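Local coordinates for major capsid protein (Paramecium bursaria Chlorella virus 1, PDB 5TIP) that self-assembles as trimers into the large icosahedral, pseudo T=169 capsid of a chlorovirus and is N-glycosylated by the host, at residues V49-S60 with A197-Y207. Residues are numbered along the deposited sequence; the frame is centred on the assembly and turned at random.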
ATOM      1  N   VAL A  49     -23.963  25.849  15.446  1.00 32.62           N
ATOM      2  CA  VAL A  49     -22.932  24.831  15.599  1.00 31.74           C
ATOM      3  C   VAL A  49     -22.500  24.765  17.056  1.00 32.84           C
ATOM      4  O   VAL A  49     -22.168  25.787  17.671  1.00 36.21           O
ATOM      5  CB  VAL A  49     -21.744  25.123  14.672  1.00 32.39           C
ATOM      6  CG1 VAL A  49     -20.602  24.164  14.960  1.00 30.37           C
ATOM      7  CG2 VAL A  49     -22.173  25.023  13.219  1.00 35.17           C
ATOM      8  N   GLY A  50     -22.505  23.562  17.615  1.00 31.24           N
ATOM      9  CA  GLY A  50     -22.110  23.373  18.998  1.00 31.59           C
ATOM     10  C   GLY A  50     -22.280  21.922  19.383  1.00 33.23           C
ATOM     11  O   GLY A  50     -22.914  21.136  18.671  1.00 35.12           O
ATOM     12  N   PHE A  51     -21.695  21.574  20.528  1.00 33.56           N
ATOM     13  CA  PHE A  51     -21.768  20.201  21.012  1.00 34.65           C
ATOM     14  C   PHE A  51     -23.218  19.785  21.223  1.00 36.53           C
ATOM     15  O   PHE A  51     -23.985  20.474  21.901  1.00 38.94           O
ATOM     16  CB  PHE A  51     -20.976  20.052  22.312  1.00 33.04           C
ATOM     17  CG  PHE A  51     -19.488  20.142  22.129  1.00 32.60           C
ATOM     18  CD1 PHE A  51     -18.797  19.131  21.482  1.00 30.52           C
ATOM     19  CD2 PHE A  51     -18.779  21.233  22.602  1.00 33.99           C
ATOM     20  CE1 PHE A  51     -17.429  19.207  21.310  1.00 29.36           C
ATOM     21  CE2 PHE A  51     -17.409  21.314  22.433  1.00 32.05           C
ATOM     22  CZ  PHE A  51     -16.734  20.300  21.785  1.00 30.68           C
ATOM     23  N   GLY A  52     -23.590  18.651  20.633  1.00 36.06           N
ATOM     24  CA  GLY A  52     -24.927  18.115  20.777  1.00 37.72           C
ATOM     25  C   GLY A  52     -25.994  18.783  19.940  1.00 37.79           C
ATOM     26  O   GLY A  52     -27.181  18.534  20.173  1.00 36.77           O
ATOM     27  N   ASN A  53     -25.619  19.612  18.971  1.00 37.30           N
ATOM     28  CA  ASN A  53     -26.579  20.313  18.133  1.00 36.37           C
ATOM     29  C   ASN A  53     -26.716  19.633  16.776  1.00 31.54           C
ATOM     30  O   ASN A  53     -25.838  18.891  16.330  1.00 31.02           O
ATOM     31  CB  ASN A  53     -26.168  21.776  17.936  1.00 38.38           C
ATOM     32  CG  ASN A  53     -26.221  22.576  19.221  1.00 39.19           C
ATOM     33  OD1 ASN A  53     -26.836  22.159  20.204  1.00 41.43           O
ATOM     34  ND2 ASN A  53     -25.579  23.738  19.218  1.00 37.29           N
ATOM     35  N   LYS A  54     -27.848  19.893  16.125  1.00 29.49           N
ATOM     36  CA  LYS A  54     -28.126  19.407  14.780  1.00 32.37           C
ATOM     37  C   LYS A  54     -28.085  20.575  13.806  1.00 33.99           C
ATOM     38  O   LYS A  54     -28.802  21.566  13.988  1.00 35.86           O
ATOM     39  CB  LYS A  54     -29.479  18.698  14.707  1.00 32.41           C
ATOM     40  CG  LYS A  54     -29.555  17.402  15.492  1.00 34.31           C
ATOM     41  CD  LYS A  54     -30.910  16.739  15.312  1.00 40.27           C
ATOM     42  CE  LYS A  54     -30.970  15.395  16.021  1.00 45.24           C
ATOM     43  NZ  LYS A  54     -29.969  14.432  15.490  1.00 50.25           N
ATOM     44  N   VAL A  55     -27.239  20.461  12.785  1.00 32.32           N
ATOM     45  CA  VAL A  55     -27.136  21.456  11.729  1.00 31.09           C
ATOM     46  C   VAL A  55     -27.358  20.759  10.395  1.00 29.61           C
ATOM     47  O   VAL A  55     -27.233  19.538  10.274  1.00 27.26           O
ATOM     48  CB  VAL A  55     -25.778  22.186  11.747  1.00 29.92           C
ATOM     49  CG1 VAL A  55     -25.615  22.971  13.037  1.00 29.02           C
ATOM     50  CG2 VAL A  55     -24.645  21.190  11.581  1.00 28.98           C
ATOM     51  N   SER A  56     -27.700  21.552   9.383  1.00 31.00           N
ATOM     52  CA  SER A  56     -27.979  21.015   8.060  1.00 30.58           C
ATOM     53  C   SER A  56     -27.377  21.923   7.001  1.00 30.70           C
ATOM     54  O   SER A  56     -27.028  23.076   7.263  1.00 34.26           O
ATOM     55  CB  SER A  56     -29.485  20.853   7.818  1.00 35.26           C
ATOM     56  OG  SER A  56     -30.140  22.109   7.830  1.00 39.00           O
ATOM     57  N   THR A  57     -27.263  21.381   5.790  1.00 31.53           N
ATOM     58  CA  THR A  57     -26.717  22.105   4.652  1.00 33.25           C
ATOM     59  C   THR A  57     -27.485  21.717   3.400  1.00 33.50           C
ATOM     60  O   THR A  57     -27.673  20.528   3.130  1.00 33.68           O
ATOM     61  CB  THR A  57     -25.222  21.803   4.468  1.00 37.24           C
ATOM     62  OG1 THR A  57     -24.454  22.590   5.387  1.00 40.44           O
ATOM     63  CG2 THR A  57     -24.776  22.106   3.045  1.00 37.22           C
ATOM     64  N   GLN A  58     -27.914  22.716   2.635  1.00 32.94           N
ATOM     65  CA  GLN A  58     -28.501  22.501   1.319  1.00 32.02           C
ATOM     66  C   GLN A  58     -27.431  22.784   0.275  1.00 29.77           C
ATOM     67  O   GLN A  58     -26.908  23.902   0.208  1.00 29.87           O
ATOM     68  CB  GLN A  58     -29.716  23.402   1.098  1.00 36.98           C
ATOM     69  CG  GLN A  58     -30.442  23.138  -0.215  1.00 40.77           C
ATOM     70  CD  GLN A  58     -31.562  24.126  -0.478  1.00 48.26           C
ATOM     71  OE1 GLN A  58     -32.712  23.892  -0.106  1.00 51.05           O
ATOM     72  NE2 GLN A  58     -31.231  25.236  -1.129  1.00 52.62           N
ATOM     73  N   ILE A  59     -27.098  21.771  -0.526  1.00 30.66           N
ATOM     74  CA  ILE A  59     -26.016  21.914  -1.493  1.00 28.82           C
ATOM     75  C   ILE A  59     -26.399  22.982  -2.504  1.00 32.49           C
ATOM     76  O   ILE A  59     -27.385  22.841  -3.238  1.00 34.13           O
ATOM     77  CB  ILE A  59     -25.717  20.578  -2.179  1.00 27.25           C
ATOM     78  CG1 ILE A  59     -25.431  19.490  -1.143  1.00 25.11           C
ATOM     79  CG2 ILE A  59     -24.540  20.721  -3.133  1.00 27.13           C
ATOM     80  CD1 ILE A  59     -24.270  19.803  -0.234  1.00 26.04           C
ATOM     81  N   SER A  60     -25.626  24.061  -2.542  1.00 33.23           N
ATOM     82  CA  SER A  60     -25.890  25.118  -3.503  1.00 36.68           C
ATOM     83  C   SER A  60     -25.570  24.630  -4.909  1.00 35.24           C
ATOM     84  O   SER A  60     -24.710  23.769  -5.113  1.00 36.92           O
ATOM     85  CB  SER A  60     -25.068  26.362  -3.170  1.00 40.42           C
ATOM     86  OG  SER A  60     -23.681  26.069  -3.173  1.00 42.88           O
ATOM     87  N   ALA A 197     -13.992  25.229  24.551  1.00 42.51           N
ATOM     88  CA  ALA A 197     -14.545  26.056  23.491  1.00 43.05           C
ATOM     89  C   ALA A 197     -15.425  25.232  22.562  1.00 41.59           C
ATOM     90  O   ALA A 197     -15.163  24.055  22.301  1.00 40.43           O
ATOM     91  CB  ALA A 197     -13.427  26.723  22.689  1.00 46.33           C
ATOM     92  N   GLN A 198     -16.485  25.865  22.067  1.00 41.81           N
ATOM     93  CA  GLN A 198     -17.357  25.212  21.109  1.00 41.07           C
ATOM     94  C   GLN A 198     -16.651  25.065  19.762  1.00 37.79           C
ATOM     95  O   GLN A 198     -15.841  25.913  19.379  1.00 37.99           O
ATOM     96  CB  GLN A 198     -18.653  26.000  20.939  1.00 43.59           C
ATOM     97  CG  GLN A 198     -19.549  25.982  22.165  1.00 46.71           C
ATOM     98  CD  GLN A 198     -20.136  24.610  22.436  1.00 49.04           C
ATOM     99  OE1 GLN A 198     -20.310  23.805  21.523  1.00 46.81           O
ATOM    100  NE2 GLN A 198     -20.442  24.336  23.697  1.00 53.34           N
ATOM    101  N   PRO A 199     -16.947  24.000  19.022  1.00 34.99           N
ATOM    102  CA  PRO A 199     -16.281  23.794  17.734  1.00 32.43           C
ATOM    103  C   PRO A 199     -16.792  24.751  16.671  1.00 35.15           C
ATOM    104  O   PRO A 199     -17.928  25.229  16.719  1.00 38.90           O
ATOM    105  CB  PRO A 199     -16.633  22.345  17.385  1.00 32.28           C
ATOM    106  CG  PRO A 199     -17.937  22.117  18.060  1.00 32.62           C
ATOM    107  CD  PRO A 199     -17.885  22.909  19.339  1.00 34.10           C
ATOM    108  N   THR A 200     -15.927  25.027  15.700  1.00 32.64           N
ATOM    109  CA  THR A 200     -16.292  25.768  14.502  1.00 32.56           C
ATOM    110  C   THR A 200     -16.320  24.805  13.324  1.00 31.54           C
ATOM    111  O   THR A 200     -15.448  23.939  13.199  1.00 32.26           O
ATOM    112  CB  THR A 200     -15.304  26.904  14.226  1.00 35.18           C
ATOM    113  OG1 THR A 200     -14.110  26.693  14.988  1.00 41.60           O
ATOM    114  CG2 THR A 200     -15.912  28.240  14.621  1.00 38.75           C
ATOM    115  N   MET A 201     -17.327  24.949  12.466  1.00 29.68           N
ATOM    116  CA  MET A 201     -17.577  23.983  11.408  1.00 28.81           C
ATOM    117  C   MET A 201     -17.746  24.694  10.074  1.00 29.81           C
ATOM    118  O   MET A 201     -18.258  25.815  10.006  1.00 32.05           O
ATOM    119  CB  MET A 201     -18.827  23.138  11.694  1.00 32.51           C
ATOM    120  CG  MET A 201     -19.059  22.027  10.679  1.00 34.65           C
ATOM    121  SD  MET A 201     -20.667  21.235  10.835  1.00 40.09           S
ATOM    122  CE  MET A 201     -20.939  21.394  12.589  1.00 39.80           C
ATOM    123  N   SER A 202     -17.302  24.025   9.013  1.00 30.21           N
ATOM    124  CA  SER A 202     -17.553  24.468   7.652  1.00 30.17           C
ATOM    125  C   SER A 202     -17.655  23.238   6.760  1.00 26.91           C
ATOM    126  O   SER A 202     -16.982  22.230   6.990  1.00 26.88           O
ATOM    127  CB  SER A 202     -16.456  25.413   7.146  1.00 32.12           C
ATOM    128  OG  SER A 202     -15.188  24.784   7.163  1.00 36.60           O
ATOM    129  N   VAL A 203     -18.512  23.329   5.747  1.00 26.89           N
ATOM    130  CA  VAL A 203     -18.759  22.235   4.817  1.00 25.15           C
ATOM    131  C   VAL A 203     -18.290  22.674   3.440  1.00 28.82           C
ATOM    132  O   VAL A 203     -18.648  23.763   2.975  1.00 29.65           O
ATOM    133  CB  VAL A 203     -20.246  21.836   4.791  1.00 25.73           C
ATOM    134  CG1 VAL A 203     -20.467  20.672   3.838  1.00 25.21           C
ATOM    135  CG2 VAL A 203     -20.724  21.485   6.191  1.00 22.38           C
ATOM    136  N   TRP A 204     -17.487  21.834   2.794  1.00 30.30           N
ATOM    137  CA  TRP A 204     -16.940  22.127   1.477  1.00 26.57           C
ATOM    138  C   TRP A 204     -17.315  21.008   0.518  1.00 25.52           C
ATOM    139  O   TRP A 204     -17.153  19.827   0.843  1.00 27.10           O
ATOM    140  CB  TRP A 204     -15.421  22.296   1.546  1.00 24.12           C
ATOM    141  CG  TRP A 204     -15.005  23.494   2.343  1.00 24.53           C
ATOM    142  CD1 TRP A 204     -14.958  23.597   3.704  1.00 21.00           C
ATOM    143  CD2 TRP A 204     -14.590  24.764   1.831  1.00 23.85           C
ATOM    144  NE1 TRP A 204     -14.535  24.851   4.068  1.00 22.38           N
ATOM    145  CE2 TRP A 204     -14.301  25.586   2.936  1.00 23.52           C
ATOM    146  CE3 TRP A 204     -14.432  25.285   0.543  1.00 23.22           C
ATOM    147  CZ2 TRP A 204     -13.864  26.899   2.795  1.00 28.21           C
ATOM    148  CZ3 TRP A 204     -13.999  26.588   0.404  1.00 24.86           C
ATOM    149  CH2 TRP A 204     -13.719  27.381   1.524  1.00 29.56           C
ATOM    150  N   VAL A 205     -17.819  21.380  -0.656  1.00 25.63           N
ATOM    151  CA  VAL A 205     -18.277  20.433  -1.666  1.00 24.01           C
ATOM    152  C   VAL A 205     -17.479  20.666  -2.942  1.00 25.80           C
ATOM    153  O   VAL A 205     -17.308  21.812  -3.372  1.00 26.77           O
ATOM    154  CB  VAL A 205     -19.788  20.571  -1.928  1.00 23.04           C
ATOM    155  CG1 VAL A 205     -20.224  19.648  -3.052  1.00 23.30           C
ATOM    156  CG2 VAL A 205     -20.569  20.269  -0.661  1.00 22.18           C
ATOM    157  N   ASP A 206     -16.990  19.582  -3.540  1.00 26.62           N
ATOM    158  CA  ASP A 206     -16.243  19.649  -4.790  1.00 29.91           C
ATOM    159  C   ASP A 206     -17.209  19.547  -5.964  1.00 26.91           C
ATOM    160  O   ASP A 206     -17.907  18.539  -6.113  1.00 27.64           O
ATOM    161  CB  ASP A 206     -15.199  18.535  -4.857  1.00 38.40           C
ATOM    162  CG  ASP A 206     -13.993  18.811  -3.981  1.00 48.42           C
ATOM    163  OD1 ASP A 206     -14.168  18.968  -2.755  1.00 51.88           O
ATOM    164  OD2 ASP A 206     -12.866  18.862  -4.520  1.00 51.00           O
ATOM    165  N   TYR A 207     -17.247  20.587  -6.790  1.00 27.16           N
ATOM    166  CA  TYR A 207     -18.143  20.647  -7.934  1.00 26.33           C
ATOM    167  C   TYR A 207     -17.394  20.322  -9.220  1.00 26.43           C
ATOM    168  O   TYR A 207     -16.207  20.623  -9.365  1.00 26.75           O
ATOM    169  CB  TYR A 207     -18.788  22.029  -8.057  1.00 24.17           C
ATOM    170  CG  TYR A 207     -19.781  22.351  -6.965  1.00 25.29           C
ATOM    171  CD1 TYR A 207     -19.356  22.826  -5.732  1.00 24.90           C
ATOM    172  CD2 TYR A 207     -21.145  22.184  -7.166  1.00 26.70           C
ATOM    173  CE1 TYR A 207     -20.260  23.124  -4.729  1.00 24.33           C
ATOM    174  CE2 TYR A 207     -22.057  22.479  -6.168  1.00 26.28           C
ATOM    175  CZ  TYR A 207     -21.608  22.949  -4.953  1.00 25.59           C
ATOM    176  OH  TYR A 207     -22.510  23.244  -3.955  1.00 27.38           O
TER
HETATM  177  O   HOH W   1     -19.874  27.638  16.597  1.00 43.29           O
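Phe51 meets residues 197-199 through both backbone and ring. Phe51 N donates to Gln198 OE1 from within the plane of the amide carbonyl, 2.8 Å away with 161° at the hydrogen, while Pro199 lays CD over one ring face, 3.8 Å from the centroid, in a CH-pi contact. Gln198 bends at chi2, which carries its amide back to the turn; the amide plane stands 65° from the Phe51 ring. A water joins the backbones here, donating to Val49 O and Pro199 O. Along the strands the contact turns apolar: Met201 extends with CG anti to the backbone N (chi1 -175°), then curls at chi3 to bring CE against both Val49 CG1 (3.7 Å) and Val55 CG2 (3.8 Å). Thr57 OG1 lies beside Val203 CG2, and Ile59 CD1 touches Val205 CG2 at 3.8 Å. At the far end Tyr207 OH donates to Ser60 O, 2.5 Å away near the ring plane; Ile59 CG2 lies oblique to the Tyr207 ring, 3.3 Å from its OH. Gln43 bonds Tyr207 OH and Ser60 N; Thr44 O holds Thr57 OG1. A type II turn, closed by Asn53 N to Gly50 O, presents the Phe51 N-H. Strand 54-58 pairs with 172-178, and strand 200-210 with 36-42 and 65-76, consistent with the facing sheets of a viral jelly roll. The sheets thus meet through mainly apolar side chains, while at each end one side-chain-to-backbone hydrogen bond adds a directional link.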